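Local structure of bifunctional cytochrome P450/NADPH--P450 reductase (Deinococcus aerius, 7F3H) at residues A[18-23]-A[46-51]; A[27-32]-A[438-443]; A[294-299]-A[313-318]; A[319-324]-A[377-382]. The protein hydroxylates organic substrates at a haem-bearing P450 domain, probably using NADPH electrons relayed by a reductase fused to it in one chain. All blocks are in the same frame, centred on the assembly; numbering follows the deposited sequence.

Interaction 1. Residues A[18-23]-A[46-51]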
loop_
_atom_site.group_PDB
_atom_site.type_symbol
_atom_site.label_atom_id
_atom_site.label_comp_id
_atom_site.label_asym_id
_atom_site.label_seq_id
_atom_site.Cartn_x
_atom_site.Cartn_y
_atom_site.Cartn_z
ATOM N N GLY A 18 -6.329 30.914 -4.173
ATOM C CA GLY A 18 -7.261 30.490 -3.142
ATOM C C GLY A 18 -6.619 29.488 -2.192
ATOM O O GLY A 18 -5.721 29.846 -1.430
ATOM N N HIS A 19 -7.013 28.221 -2.280
ATOM C CA HIS A 19 -6.383 27.133 -1.543
ATOM C C HIS A 19 -5.764 26.113 -2.474
ATOM O O HIS A 19 -5.137 25.157 -1.994
ATOM C CB HIS A 19 -7.378 26.396 -0.638
ATOM C CG HIS A 19 -7.660 27.097 0.648
ATOM N ND1 HIS A 19 -8.845 26.941 1.340
ATOM C CD2 HIS A 19 -6.903 27.953 1.373
ATOM C CE1 HIS A 19 -8.810 27.682 2.431
ATOM N NE2 HIS A 19 -7.644 28.306 2.475
ATOM N N LEU A 20 -5.900 26.313 -3.789
ATOM C CA LEU A 20 -5.530 25.313 -4.779
ATOM C C LEU A 20 -4.027 25.075 -4.814
ATOM O O LEU A 20 -3.585 24.034 -5.301
ATOM C CB LEU A 20 -6.023 25.738 -6.168
ATOM C CG LEU A 20 -7.516 25.502 -6.419
ATOM C CD1 LEU A 20 -7.908 24.029 -6.299
ATOM C CD2 LEU A 20 -8.426 26.412 -5.567
ATOM N N HIS A 21 -3.236 26.035 -4.335
ATOM C CA HIS A 21 -1.788 25.875 -4.322
ATOM C C HIS A 21 -1.367 24.726 -3.411
ATOM O O HIS A 21 -0.268 24.179 -3.590
ATOM C CB HIS A 21 -1.109 27.212 -3.964
ATOM C CG HIS A 21 -1.469 27.756 -2.619
ATOM N ND1 HIS A 21 -2.771 27.992 -2.228
ATOM C CD2 HIS A 21 -0.690 28.178 -1.592
ATOM C CE1 HIS A 21 -2.780 28.482 -1.000
ATOM N NE2 HIS A 21 -1.529 28.602 -0.590
ATOM N N TYR A 22 -2.202 24.369 -2.420
ATOM C CA TYR A 22 -1.933 23.206 -1.577
ATOM C C TYR A 22 -2.034 21.886 -2.339
ATOM O O TYR A 22 -1.475 20.879 -1.891
ATOM C CB TYR A 22 -2.914 23.177 -0.401
ATOM C CG TYR A 22 -2.724 24.298 0.594
ATOM C CD1 TYR A 22 -1.586 24.372 1.371
ATOM C CD2 TYR A 22 -3.682 25.275 0.747
ATOM C CE1 TYR A 22 -1.405 25.390 2.270
ATOM C CE2 TYR A 22 -3.520 26.293 1.642
ATOM C CZ TYR A 22 -2.376 26.352 2.399
ATOM O OH TYR A 22 -2.194 27.372 3.305
ATOM N N LEU A 23 -2.709 21.877 -3.490
ATOM C CA LEU A 23 -2.885 20.680 -4.298
ATOM C C LEU A 23 -1.822 20.524 -5.365
ATOM O O LEU A 23 -1.912 19.593 -6.174
ATOM C CB LEU A 23 -4.264 20.688 -4.967
ATOM C CG LEU A 23 -5.421 20.346 -4.036
ATOM C CD1 LEU A 23 -6.752 20.527 -4.740
ATOM C CD2 LEU A 23 -5.276 18.910 -3.495
ATOM N N LEU A 46 -10.098 23.177 3.754
ATOM C CA LEU A 46 -9.714 23.873 2.523
ATOM C C LEU A 46 -10.877 23.992 1.551
ATOM O O LEU A 46 -11.774 23.140 1.559
ATOM C CB LEU A 46 -8.537 23.125 1.856
ATOM C CG LEU A 46 -7.166 22.994 2.538
ATOM C CD1 LEU A 46 -6.203 22.349 1.572
ATOM C CD2 LEU A 46 -6.618 24.343 3.004
ATOM N N ASP A 47 -10.874 25.037 0.682
ATOM C CA ASP A 47 -11.927 25.157 -0.378
ATOM C C ASP A 47 -11.310 24.750 -1.692
ATOM O O ASP A 47 -10.494 25.482 -2.243
ATOM C CB ASP A 47 -12.566 26.511 -0.682
ATOM C CG ASP A 47 -13.448 27.005 0.365
ATOM O OD1 ASP A 47 -13.873 26.221 1.244
ATOM O OD2 ASP A 47 -13.887 28.217 0.145
ATOM N N ILE A 48 -11.696 23.604 -2.179
ATOM C CA ILE A 48 -11.249 23.094 -3.453
ATOM C C ILE A 48 -12.352 23.282 -4.481
ATOM O O ILE A 48 -13.339 22.541 -4.484
ATOM C CB ILE A 48 -10.778 21.656 -3.308
ATOM C CG1 ILE A 48 -9.625 21.727 -2.311
ATOM C CG2 ILE A 48 -10.450 21.090 -4.684
ATOM C CD1 ILE A 48 -8.487 22.672 -2.801
ATOM N N GLN A 49 -12.201 24.342 -5.273
ATOM C CA GLN A 49 -13.109 24.704 -6.355
ATOM C C GLN A 49 -14.542 24.730 -5.845
ATOM O O GLN A 49 -15.036 25.774 -5.408
ATOM C CB GLN A 49 -12.938 23.723 -7.527
ATOM C CG GLN A 49 -11.542 23.820 -8.182
ATOM C CD GLN A 49 -11.284 22.796 -9.287
ATOM O OE1 GLN A 49 -11.927 21.750 -9.351
ATOM N NE2 GLN A 49 -10.308 23.085 -10.139
ATOM N N GLY A 50 -15.205 23.583 -5.875
ATOM C CA GLY A 50 -16.587 23.489 -5.452
ATOM C C GLY A 50 -16.650 22.995 -4.020
ATOM O O GLY A 50 -17.263 23.620 -3.147
ATOM N N ARG A 51 -16.044 21.832 -3.808
ATOM C CA ARG A 51 -16.051 21.116 -2.535
ATOM C C ARG A 51 -15.237 21.713 -1.388
ATOM O O ARG A 51 -14.357 22.565 -1.531
ATOM C CB ARG A 51 -15.470 19.735 -2.658
ATOM C CG ARG A 51 -16.245 18.514 -2.781
ATOM C CD ARG A 51 -14.921 17.857 -2.556
ATOM N NE ARG A 51 -14.746 16.957 -1.434
ATOM C CZ ARG A 51 -13.624 16.267 -1.247
ATOM N NH1 ARG A 51 -12.607 16.383 -2.098
ATOM N NH2 ARG A 51 -13.500 15.515 -0.160
#
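The imidazole of His19 meets strand residues Leu46 and Asp47 in two ways at once. Its ND1 accepts the backbone N-H of Asp47, 2.9 Å from ND1 to Asp47 N, in a nearly straight bond (166°) that lies in the ring plane. Over one face, Leu46 CD2 stands 3.8 Å from the ring centroid in a CH-pi contact. Because NE2 is bonded to Pro11 O, both ring nitrogens are engaged and the ring is held against rotation, consistent with a neutral imidazole protonated on NE2. With an alanine here, the Asp47 N-H and Pro11 O would probably both lose their partner, and a gap would open beside Leu46 CD2. Leu46 CD2 also lies 3.8 Å from Tyr22 CD2, while Leu46 CD1 rests against Tyr22 CB. The closest carbon-carbon approach is where Leu23 and Ile48 meet tip to tip, their CD1 atoms 3.4 Å apart. Toward solvent the fit slackens: Leu20 CD1 passes Ile48 CD1 at 3.8 Å, then touches CG of the exposed, poorly ordered Gln49 at 4.1 Å. The 3-10 turn 20-23 thus lies over strand 43-48, at one edge of the five-stranded mixed sheet, which pairs with strand 51-56 through Leu46 and Leu53. Helix 28-38 packs beside both, Leu35 touching Tyr22 and Leu46, and Phe32 touching Leu23 and Leu46.

Interaction 2. Residues A[27-32]-A[438-443]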
loop_
_atom_site.group_PDB
_atom_site.type_symbol
_atom_site.label_atom_id
_atom_site.label_comp_id
_atom_site.label_asym_id
_atom_site.label_seq_id
_atom_site.Cartn_x
_atom_site.Cartn_y
_atom_site.Cartn_z
ATOM N N ALA A 27 3.417 15.654 -4.727
ATOM C CA ALA A 27 2.842 14.962 -3.577
ATOM C C ALA A 27 2.118 15.924 -2.631
ATOM O O ALA A 27 2.667 16.265 -1.587
ATOM C CB ALA A 27 3.950 14.213 -2.830
ATOM N N PRO A 28 0.897 16.365 -2.948
ATOM C CA PRO A 28 0.216 17.367 -2.093
ATOM C C PRO A 28 -0.048 16.930 -0.653
ATOM O O PRO A 28 -0.235 17.806 0.224
ATOM C CB PRO A 28 -1.097 17.647 -2.844
ATOM C CG PRO A 28 -1.163 16.649 -3.984
ATOM C CD PRO A 28 0.175 16.101 -4.209
ATOM N N VAL A 29 -0.067 15.624 -0.366
ATOM C CA VAL A 29 -0.220 15.224 1.030
ATOM C C VAL A 29 0.889 15.827 1.897
ATOM O O VAL A 29 0.673 16.079 3.090
ATOM C CB VAL A 29 -0.298 13.686 1.174
ATOM C CG1 VAL A 29 1.053 13.053 0.997
ATOM C CG2 VAL A 29 -0.926 13.306 2.550
ATOM N N LEU A 30 2.061 16.133 1.321
ATOM C CA LEU A 30 3.119 16.746 2.143
ATOM C C LEU A 30 2.812 18.219 2.462
ATOM O O LEU A 30 3.154 18.727 3.548
ATOM C CB LEU A 30 4.476 16.610 1.450
ATOM C CG LEU A 30 4.901 15.164 1.200
ATOM C CD1 LEU A 30 6.347 15.061 0.693
ATOM C CD2 LEU A 30 4.704 14.359 2.465
ATOM N N ASN A 31 2.193 18.926 1.513
ATOM C CA ASN A 31 1.649 20.244 1.819
ATOM C C ASN A 31 0.661 20.172 2.974
ATOM O O ASN A 31 0.650 21.046 3.861
ATOM C CB ASN A 31 0.985 20.839 0.580
ATOM C CG ASN A 31 1.933 20.924 -0.605
ATOM O OD1 ASN A 31 3.163 21.052 -0.441
ATOM N ND2 ASN A 31 1.367 20.897 -1.804
ATOM N N PHE A 32 -0.195 19.150 2.965
ATOM C CA PHE A 32 -1.158 19.004 4.056
ATOM C C PHE A 32 -0.443 18.762 5.373
ATOM O O PHE A 32 -0.858 19.268 6.416
ATOM C CB PHE A 32 -2.118 17.852 3.776
ATOM C CG PHE A 32 -2.892 18.002 2.511
ATOM C CD1 PHE A 32 -3.177 19.258 2.000
ATOM C CD2 PHE A 32 -3.338 16.876 1.833
ATOM C CE1 PHE A 32 -3.911 19.385 0.838
ATOM C CE2 PHE A 32 -4.074 16.993 0.672
ATOM C CZ PHE A 32 -4.359 18.251 0.166
ATOM N N VAL A 438 9.382 12.266 -3.308
ATOM C CA VAL A 438 8.177 11.460 -3.126
ATOM C C VAL A 438 7.158 11.795 -4.216
ATOM O O VAL A 438 6.910 12.970 -4.510
ATOM C CB VAL A 438 7.590 11.682 -1.726
ATOM C CG1 VAL A 438 6.347 10.836 -1.543
ATOM C CG2 VAL A 438 8.637 11.357 -0.684
ATOM N N LYS A 439 6.612 10.774 -4.865
ATOM C CA LYS A 439 5.540 10.976 -5.831
ATOM C C LYS A 439 4.262 10.334 -5.302
ATOM O O LYS A 439 4.283 9.208 -4.776
ATOM C CB LYS A 439 5.904 10.412 -7.219
ATOM C CG LYS A 439 4.826 10.619 -8.341
ATOM C CD LYS A 439 4.684 12.012 -8.961
ATOM C CE LYS A 439 5.853 12.236 -9.936
ATOM N NZ LYS A 439 5.753 11.324 -11.145
ATOM N N GLN A 440 3.159 11.075 -5.434
ATOM C CA GLN A 440 1.837 10.674 -4.985
ATOM C C GLN A 440 0.936 10.393 -6.189
ATOM O O GLN A 440 0.761 11.254 -7.057
ATOM C CB GLN A 440 1.213 11.758 -4.107
ATOM C CG GLN A 440 -0.044 11.245 -3.444
ATOM C CD GLN A 440 -0.620 12.228 -2.479
ATOM O OE1 GLN A 440 -0.237 13.411 -2.464
ATOM N NE2 GLN A 440 -1.547 11.761 -1.657
ATOM N N SER A 441 0.358 9.189 -6.216
ATOM C CA SER A 441 -0.716 8.771 -7.102
ATOM C C SER A 441 -1.806 8.149 -6.238
ATOM O O SER A 441 -2.358 8.820 -5.357
ATOM C CB SER A 441 -0.181 7.788 -8.135
ATOM O OG SER A 441 0.306 6.616 -7.495
ATOM N N LEU A 442 -2.158 6.882 -6.477
ATOM C CA LEU A 442 -2.938 6.177 -5.462
ATOM C C LEU A 442 -2.116 6.037 -4.182
ATOM O O LEU A 442 -2.645 6.178 -3.071
ATOM C CB LEU A 442 -3.395 4.810 -5.984
ATOM C CG LEU A 442 -4.450 4.001 -5.209
ATOM C CD1 LEU A 442 -5.871 4.459 -5.592
ATOM C CD2 LEU A 442 -4.280 2.454 -5.372
ATOM N N THR A 443 -0.805 5.825 -4.332
ATOM C CA THR A 443 0.167 5.590 -3.275
ATOM C C THR A 443 1.253 6.664 -3.337
ATOM O O THR A 443 1.240 7.539 -4.200
ATOM C CB THR A 443 0.787 4.200 -3.413
ATOM O OG1 THR A 443 1.157 4.014 -4.781
ATOM C CG2 THR A 443 -0.223 3.104 -3.021
#
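Gln440, at the end of strand 438-440, reaches to the start of helix 28-38 with a fully stretched side chain. Its CB rests on Ala27, 3.6 Å from Ala27 CA and slightly farther from the methyl. From there CG departs anti to the backbone N (chi1 -170°), and the extended chain carries the amide to the first helical turn. Gln440 CD lies 3.9 Å from Val29 CG1, the two side chains crossing at about a right angle. At the tip, Gln440 OE1 accepts the backbone N-H of Val29, 3.1 Å from Val29 N, with the donor tilted 19° from the carbonyl plane. The same oxygen touches Pro28 CD at 3.2 Å, while NE2 lies 3.6 Å from Val29 CB. Beside this, Ala27 CB and Leu30 CD1 meet Val438, the latter 4.3 Å from Val438 CB. Helix and strand run almost perpendicular (102°), and Gln440 is also joined to Asp26 through its backbone. The chemistry is that of a neutral acceptor at a helix start: an amide oxygen takes up an N-H that the first turn cannot bond internally, and a flipped amide would set N-H groups against the Val29 N-H.

Interaction 3. Residues A[294-299]-A[313-318]; sequences YAEVDR and MRLDVI
Three backbone N-H groups in a row, those of Asp316, Val317 and Ile318, converge on the carboxylate of Glu296. OE1 takes two of them, 2.8 Å from Asp316 N and 2.8 Å from Val317 N, the donors arriving from opposite faces of the carboxylate plane. The Val317 N-H comes on the syn side, somewhat out of the plane; that of Asp316 comes from above it (40°). Glu296 OE2 accepts the third almost end-on, 2.8 Å from Ile318 N. Glu296 gets there because CG leaves anti to its own backbone N (chi1 167°) and the chain stays extended. The arrangement ties two helices of the P450 fold, J (287-300) and K (317-329): an acidic side chain of one receives the N-H groups at the start of the other, where the helix dipole would be expected to favour a negative charge. A leucine in place of Glu296 would probably leave these N-H groups without their acceptor at a largely buried helix end. Carbon atoms close in round the carboxylate: Leu315 CD2 lies 3.7 Å and Val317 CB 3.3 Å from Glu296 OE2. The apolar contact is Val297 CG2 on Ile318 CD1, at 4.0 Å. As for charges, Asp316 OD2 is 4.7 Å from Glu296 OE1, a like-charged neighbour, but it forms a salt bridge with Arg320 NH2.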
loop_
_atom_site.group_PDB
_atom_site.type_symbol
_atom_site.label_atom_id
_atom_site.label_comp_id
_atom_site.label_asym_id
_atom_site.label_seq_id
_atom_site.Cartn_x
_atom_site.Cartn_y
_atom_site.Cartn_z
ATOM N N TYR A 294 21.475 -6.591 9.531
ATOM C CA TYR A 294 22.492 -7.510 9.032
ATOM C C TYR A 294 22.845 -8.573 10.084
ATOM O O TYR A 294 23.060 -9.753 9.759
ATOM C CB TYR A 294 23.734 -6.733 8.620
ATOM C CG TYR A 294 23.766 -6.136 7.213
ATOM C CD1 TYR A 294 23.503 -6.909 6.089
ATOM C CD2 TYR A 294 24.179 -4.814 7.015
ATOM C CE1 TYR A 294 23.598 -6.358 4.808
ATOM C CE2 TYR A 294 24.281 -4.275 5.781
ATOM C CZ TYR A 294 23.996 -5.032 4.673
ATOM O OH TYR A 294 24.117 -4.434 3.433
ATOM N N ALA A 295 22.958 -8.156 11.347
ATOM C CA ALA A 295 23.244 -9.098 12.429
ATOM C C ALA A 295 22.154 -10.169 12.543
ATOM O O ALA A 295 22.448 -11.359 12.727
ATOM C CB ALA A 295 23.404 -8.338 13.749
ATOM N N GLU A 296 20.886 -9.751 12.500
ATOM C CA GLU A 296 19.777 -10.708 12.554
ATOM C C GLU A 296 19.854 -11.705 11.393
ATOM O O GLU A 296 19.738 -12.927 11.588
ATOM C CB GLU A 296 18.460 -9.935 12.563
ATOM C CG GLU A 296 17.224 -10.733 12.318
ATOM C CD GLU A 296 15.976 -10.027 12.861
ATOM O OE1 GLU A 296 15.630 -10.223 14.060
ATOM O OE2 GLU A 296 15.339 -9.268 12.090
ATOM N N VAL A 297 20.057 -11.187 10.173
ATOM C CA VAL A 297 20.144 -12.018 8.969
ATOM C C VAL A 297 21.271 -13.039 9.090
ATOM O O VAL A 297 21.118 -14.204 8.698
ATOM C CB VAL A 297 20.327 -11.116 7.726
ATOM C CG1 VAL A 297 20.817 -11.899 6.546
ATOM C CG2 VAL A 297 19.039 -10.409 7.384
ATOM N N ASP A 298 22.421 -12.618 9.618
ATOM C CA ASP A 298 23.558 -13.529 9.726
ATOM C C ASP A 298 23.338 -14.538 10.844
ATOM O O ASP A 298 23.728 -15.702 10.720
ATOM C CB ASP A 298 24.846 -12.720 9.944
ATOM C CG ASP A 298 25.137 -11.750 8.779
ATOM O OD1 ASP A 298 24.467 -11.855 7.720
ATOM O OD2 ASP A 298 26.014 -10.867 8.928
ATOM N N ARG A 299 22.621 -14.128 11.891
ATOM C CA ARG A 299 22.230 -15.053 12.945
ATOM C C ARG A 299 21.343 -16.158 12.387
ATOM O O ARG A 299 21.569 -17.341 12.660
ATOM C CB ARG A 299 21.514 -14.274 14.038
ATOM C CG ARG A 299 21.192 -15.042 15.266
ATOM C CD ARG A 299 20.938 -14.094 16.435
ATOM N NE ARG A 299 20.014 -12.987 16.171
ATOM C CZ ARG A 299 20.390 -11.703 16.093
ATOM N NH1 ARG A 299 21.678 -11.368 16.241
ATOM N NH2 ARG A 299 19.479 -10.747 15.879
ATOM N N MET A 313 9.279 -16.050 10.431
ATOM C CA MET A 313 8.520 -15.827 11.653
ATOM C C MET A 313 9.428 -15.719 12.875
ATOM O O MET A 313 9.010 -15.175 13.900
ATOM C CB MET A 313 7.481 -16.940 11.846
ATOM C CG MET A 313 6.428 -16.990 10.733
ATOM S SD MET A 313 5.780 -15.337 10.276
ATOM C CE MET A 313 5.113 -14.732 11.822
ATOM N N ARG A 314 10.678 -16.153 12.763
ATOM C CA ARG A 314 11.640 -15.982 13.839
ATOM C C ARG A 314 12.322 -14.625 13.818
ATOM O O ARG A 314 13.110 -14.342 14.716
ATOM C CB ARG A 314 12.701 -17.085 13.771
ATOM C CG ARG A 314 12.184 -18.435 14.281
ATOM C CD ARG A 314 13.140 -19.557 13.961
ATOM N NE ARG A 314 14.224 -19.630 14.939
ATOM C CZ ARG A 314 15.392 -20.234 14.725
ATOM N NH1 ARG A 314 15.637 -20.835 13.563
ATOM N NH2 ARG A 314 16.321 -20.247 15.675
ATOM N N LEU A 315 12.032 -13.784 12.819
ATOM C CA LEU A 315 12.611 -12.450 12.722
ATOM C C LEU A 315 12.054 -11.513 13.791
ATOM O O LEU A 315 10.885 -11.604 14.170
ATOM C CB LEU A 315 12.305 -11.846 11.368
ATOM C CG LEU A 315 12.937 -12.439 10.128
ATOM C CD1 LEU A 315 12.290 -11.714 8.981
ATOM C CD2 LEU A 315 14.431 -12.253 10.140
ATOM N N ASP A 316 12.904 -10.566 14.241
ATOM C CA ASP A 316 12.482 -9.549 15.210
ATOM C C ASP A 316 12.819 -8.125 14.768
ATOM O O ASP A 316 11.943 -7.242 14.751
ATOM C CB ASP A 316 13.123 -9.777 16.578
ATOM C CG ASP A 316 12.990 -8.574 17.453
ATOM O OD1 ASP A 316 11.847 -8.079 17.609
ATOM O OD2 ASP A 316 14.011 -8.070 17.919
ATOM N N VAL A 317 14.093 -7.896 14.417
ATOM C CA VAL A 317 14.524 -6.573 13.981
ATOM C C VAL A 317 13.789 -6.159 12.702
ATOM O O VAL A 317 13.214 -5.068 12.622
ATOM C CB VAL A 317 16.053 -6.567 13.768
ATOM C CG1 VAL A 317 16.515 -5.270 13.089
ATOM C CG2 VAL A 317 16.773 -6.783 15.093
ATOM N N ILE A 318 13.780 -7.035 11.689
ATOM C CA ILE A 318 13.225 -6.673 10.375
ATOM C C ILE A 318 11.728 -6.345 10.454
ATOM O O ILE A 318 11.313 -5.319 9.890
ATOM C CB ILE A 318 13.560 -7.761 9.354
ATOM C CG1 ILE A 318 15.020 -7.613 8.895
ATOM C CG2 ILE A 318 12.613 -7.765 8.186
ATOM C CD1 ILE A 318 15.459 -8.687 7.901
#

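Interaction 4. Residues A[319-324]-A[377-382]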
loop_
_atom_site.group_PDB
_atom_site.type_symbol
_atom_site.label_atom_id
_atom_site.label_comp_id
_atom_site.label_asym_id
_atom_site.label_seq_id
_atom_site.Cartn_x
_atom_site.Cartn_y
_atom_site.Cartn_z
ATOM N N PRO A 319 10.874 -7.159 11.110
ATOM C CA PRO A 319 9.494 -6.717 11.350
ATOM C C PRO A 319 9.388 -5.343 12.003
ATOM O O PRO A 319 8.538 -4.536 11.610
ATOM C CB PRO A 319 8.937 -7.818 12.269
ATOM C CG PRO A 319 9.737 -9.008 11.972
ATOM C CD PRO A 319 11.107 -8.518 11.644
ATOM N N ARG A 320 10.191 -5.055 13.030
ATOM C CA ARG A 320 10.021 -3.765 13.698
ATOM C C ARG A 320 10.491 -2.618 12.810
ATOM O O ARG A 320 9.882 -1.532 12.808
ATOM C CB ARG A 320 10.752 -3.801 15.025
ATOM C CG ARG A 320 10.027 -4.660 16.070
ATOM C CD ARG A 320 10.671 -4.530 17.449
ATOM N NE ARG A 320 11.954 -5.219 17.540
ATOM C CZ ARG A 320 13.119 -4.650 17.869
ATOM N NH1 ARG A 320 13.196 -3.340 18.136
ATOM N NH2 ARG A 320 14.220 -5.404 17.941
ATOM N N ILE A 321 11.510 -2.870 11.990
ATOM C CA ILE A 321 11.903 -1.914 10.960
ATOM C C ILE A 321 10.717 -1.574 10.083
ATOM O O ILE A 321 10.469 -0.403 9.783
ATOM C CB ILE A 321 13.046 -2.481 10.093
ATOM C CG1 ILE A 321 14.374 -2.418 10.836
ATOM C CG2 ILE A 321 13.111 -1.742 8.765
ATOM C CD1 ILE A 321 15.421 -3.264 10.180
ATOM N N LEU A 322 9.995 -2.606 9.633
ATOM C CA LEU A 322 8.884 -2.371 8.715
ATOM C C LEU A 322 7.768 -1.589 9.399
ATOM O O LEU A 322 7.215 -0.648 8.808
ATOM C CB LEU A 322 8.369 -3.693 8.141
ATOM C CG LEU A 322 9.222 -4.368 7.047
ATOM C CD1 LEU A 322 8.642 -5.737 6.640
ATOM C CD2 LEU A 322 9.340 -3.490 5.799
ATOM N N ASP A 323 7.461 -1.936 10.658
ATOM C CA ASP A 323 6.446 -1.212 11.424
ATOM C C ASP A 323 6.779 0.282 11.492
ATOM O O ASP A 323 5.931 1.143 11.198
ATOM C CB ASP A 323 6.335 -1.799 12.839
ATOM C CG ASP A 323 5.689 -3.197 12.879
ATOM O OD1 ASP A 323 4.924 -3.566 11.958
ATOM O OD2 ASP A 323 5.935 -3.932 13.866
ATOM N N GLU A 324 8.041 0.611 11.832
ATOM C CA GLU A 324 8.452 2.012 11.921
ATOM C C GLU A 324 8.557 2.679 10.538
ATOM O O GLU A 324 8.268 3.881 10.401
ATOM C CB GLU A 324 9.771 2.110 12.713
ATOM C CG GLU A 324 10.341 3.516 12.994
ATOM C CD GLU A 324 9.509 4.403 13.939
ATOM O OE1 GLU A 324 8.320 4.093 14.211
ATOM O OE2 GLU A 324 10.070 5.437 14.395
ATOM N N PHE A 377 13.444 8.103 13.963
ATOM C CA PHE A 377 13.278 6.708 13.555
ATOM C C PHE A 377 13.774 5.807 14.678
ATOM O O PHE A 377 14.958 5.830 15.024
ATOM C CB PHE A 377 14.016 6.429 12.245
ATOM C CG PHE A 377 13.694 5.074 11.620
ATOM C CD1 PHE A 377 14.396 3.938 11.981
ATOM C CD2 PHE A 377 12.704 4.948 10.658
ATOM C CE1 PHE A 377 14.107 2.705 11.406
ATOM C CE2 PHE A 377 12.414 3.705 10.074
ATOM C CZ PHE A 377 13.105 2.590 10.447
ATOM N N ASP A 378 12.869 5.014 15.248
ATOM C CA ASP A 378 13.192 4.221 16.433
ATOM C C ASP A 378 12.400 2.917 16.364
ATOM O O ASP A 378 11.179 2.924 16.544
ATOM C CB ASP A 378 12.882 5.039 17.698
ATOM C CG ASP A 378 13.286 4.342 19.005
ATOM O OD1 ASP A 378 13.726 3.168 18.987
ATOM O OD2 ASP A 378 13.146 4.994 20.069
ATOM N N ILE A 379 13.094 1.797 16.116
ATOM C CA ILE A 379 12.411 0.514 15.973
ATOM C C ILE A 379 12.029 -0.088 17.316
ATOM O O ILE A 379 11.171 -0.998 17.371
ATOM C CB ILE A 379 13.240 -0.491 15.148
ATOM C CG1 ILE A 379 14.544 -0.872 15.830
ATOM C CG2 ILE A 379 13.596 0.034 13.744
ATOM C CD1 ILE A 379 15.114 -2.163 15.266
ATOM N N ASP A 380 12.579 0.432 18.424
ATOM C CA ASP A 380 12.190 -0.107 19.730
ATOM C C ASP A 380 10.770 0.289 20.127
ATOM O O ASP A 380 10.221 -0.307 21.059
ATOM C CB ASP A 380 13.170 0.354 20.825
ATOM C CG ASP A 380 14.443 -0.501 20.885
ATOM O OD1 ASP A 380 14.582 -1.427 20.056
ATOM O OD2 ASP A 380 15.314 -0.243 21.752
ATOM N N ARG A 381 10.151 1.258 19.435
ATOM C CA ARG A 381 8.733 1.528 19.631
ATOM C C ARG A 381 7.898 0.283 19.450
ATOM O O ARG A 381 6.755 0.255 19.920
ATOM C CB ARG A 381 8.212 2.589 18.650
ATOM C CG ARG A 381 8.938 3.910 18.713
ATOM C CD ARG A 381 8.534 4.883 17.594
ATOM N NE ARG A 381 8.449 6.217 18.177
ATOM C CZ ARG A 381 9.285 7.214 17.931
ATOM N NH1 ARG A 381 10.279 7.075 17.083
ATOM N NH2 ARG A 381 9.111 8.361 18.537
ATOM N N TRP A 382 8.432 -0.743 18.766
ATOM C CA TRP A 382 7.615 -1.828 18.241
ATOM C C TRP A 382 7.901 -3.174 18.893
ATOM O O TRP A 382 7.370 -4.196 18.426
ATOM C CB TRP A 382 7.797 -1.904 16.713
ATOM C CG TRP A 382 7.362 -0.614 16.073
ATOM C CD1 TRP A 382 8.167 0.361 15.541
ATOM C CD2 TRP A 382 6.017 -0.129 15.966
ATOM N NE1 TRP A 382 7.402 1.416 15.102
ATOM C CE2 TRP A 382 6.081 1.143 15.347
ATOM C CE3 TRP A 382 4.757 -0.657 16.318
ATOM C CZ2 TRP A 382 4.942 1.903 15.082
ATOM C CZ3 TRP A 382 3.616 0.098 16.049
ATOM C CH2 TRP A 382 3.718 1.365 15.429
HETATM O O HOH W 1 16.389 -3.232 19.055
#
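Phe377 lies under Glu324, whose CG sits over the ring face in a CH-pi contact, 3.6 Å from the centroid. The Asp378 N-H is bonded to Glu324 OE2 (3.0 Å from N), the Glu324 chain bending at chi2 (67°). Ile379 sets CG2 beside Ile321 CG1, and its carbonyl O takes Arg320 NH1 from above the carbonyl plane, 3.2 Å away. Asp380 OD1 pairs with Arg320 NH1 in a salt bridge (3.0 Å) whose hydrogen bond is weak; Arg320 NH2 also binds Asp316. Arg381 NH1 makes a salt bridge to Glu324 OE2 at 3.2 Å, its hydrogen bond bent and weak, its NH2 held by Asn373 O. Trp382 gives NE1-H to Glu324 OE1 (3.0 Å from NE1) and takes Asp323 CB over its five-membered ring. With Arg327, paired with Glu324 OE1, Glu324 and Arg381 form the Glu-Arg-Arg triad of P450s. Two arginines and two N-H donors around one buried carboxylate would be expected to favour its ionised form, and they fasten helix K to the segment leading into the meander.

The contacts form two touching pairs. Interactions 1 and 2 have centres 15 Å apart and touch where the loop before helix 28-38 meets its first turn: Tyr22 O probably bonds Asn31 ND2, and Leu46 packs on Phe32. Interactions 3 and 4, whose centres are 13 Å apart, share helix 317-329 and touch through Val317 and Ile379. The centres of interactions 1 and 3 are 47 Å apart, on opposite sides of the chain's centre. Along the chain, interactions 1 and 2 alternate, while interactions 3 and 4 follow each other inside the loop closed by 27-32 and 438-443. N-terminal elements are joined to a C-terminal hairpin, and helices J and K to segment 377-382, within one P450 domain.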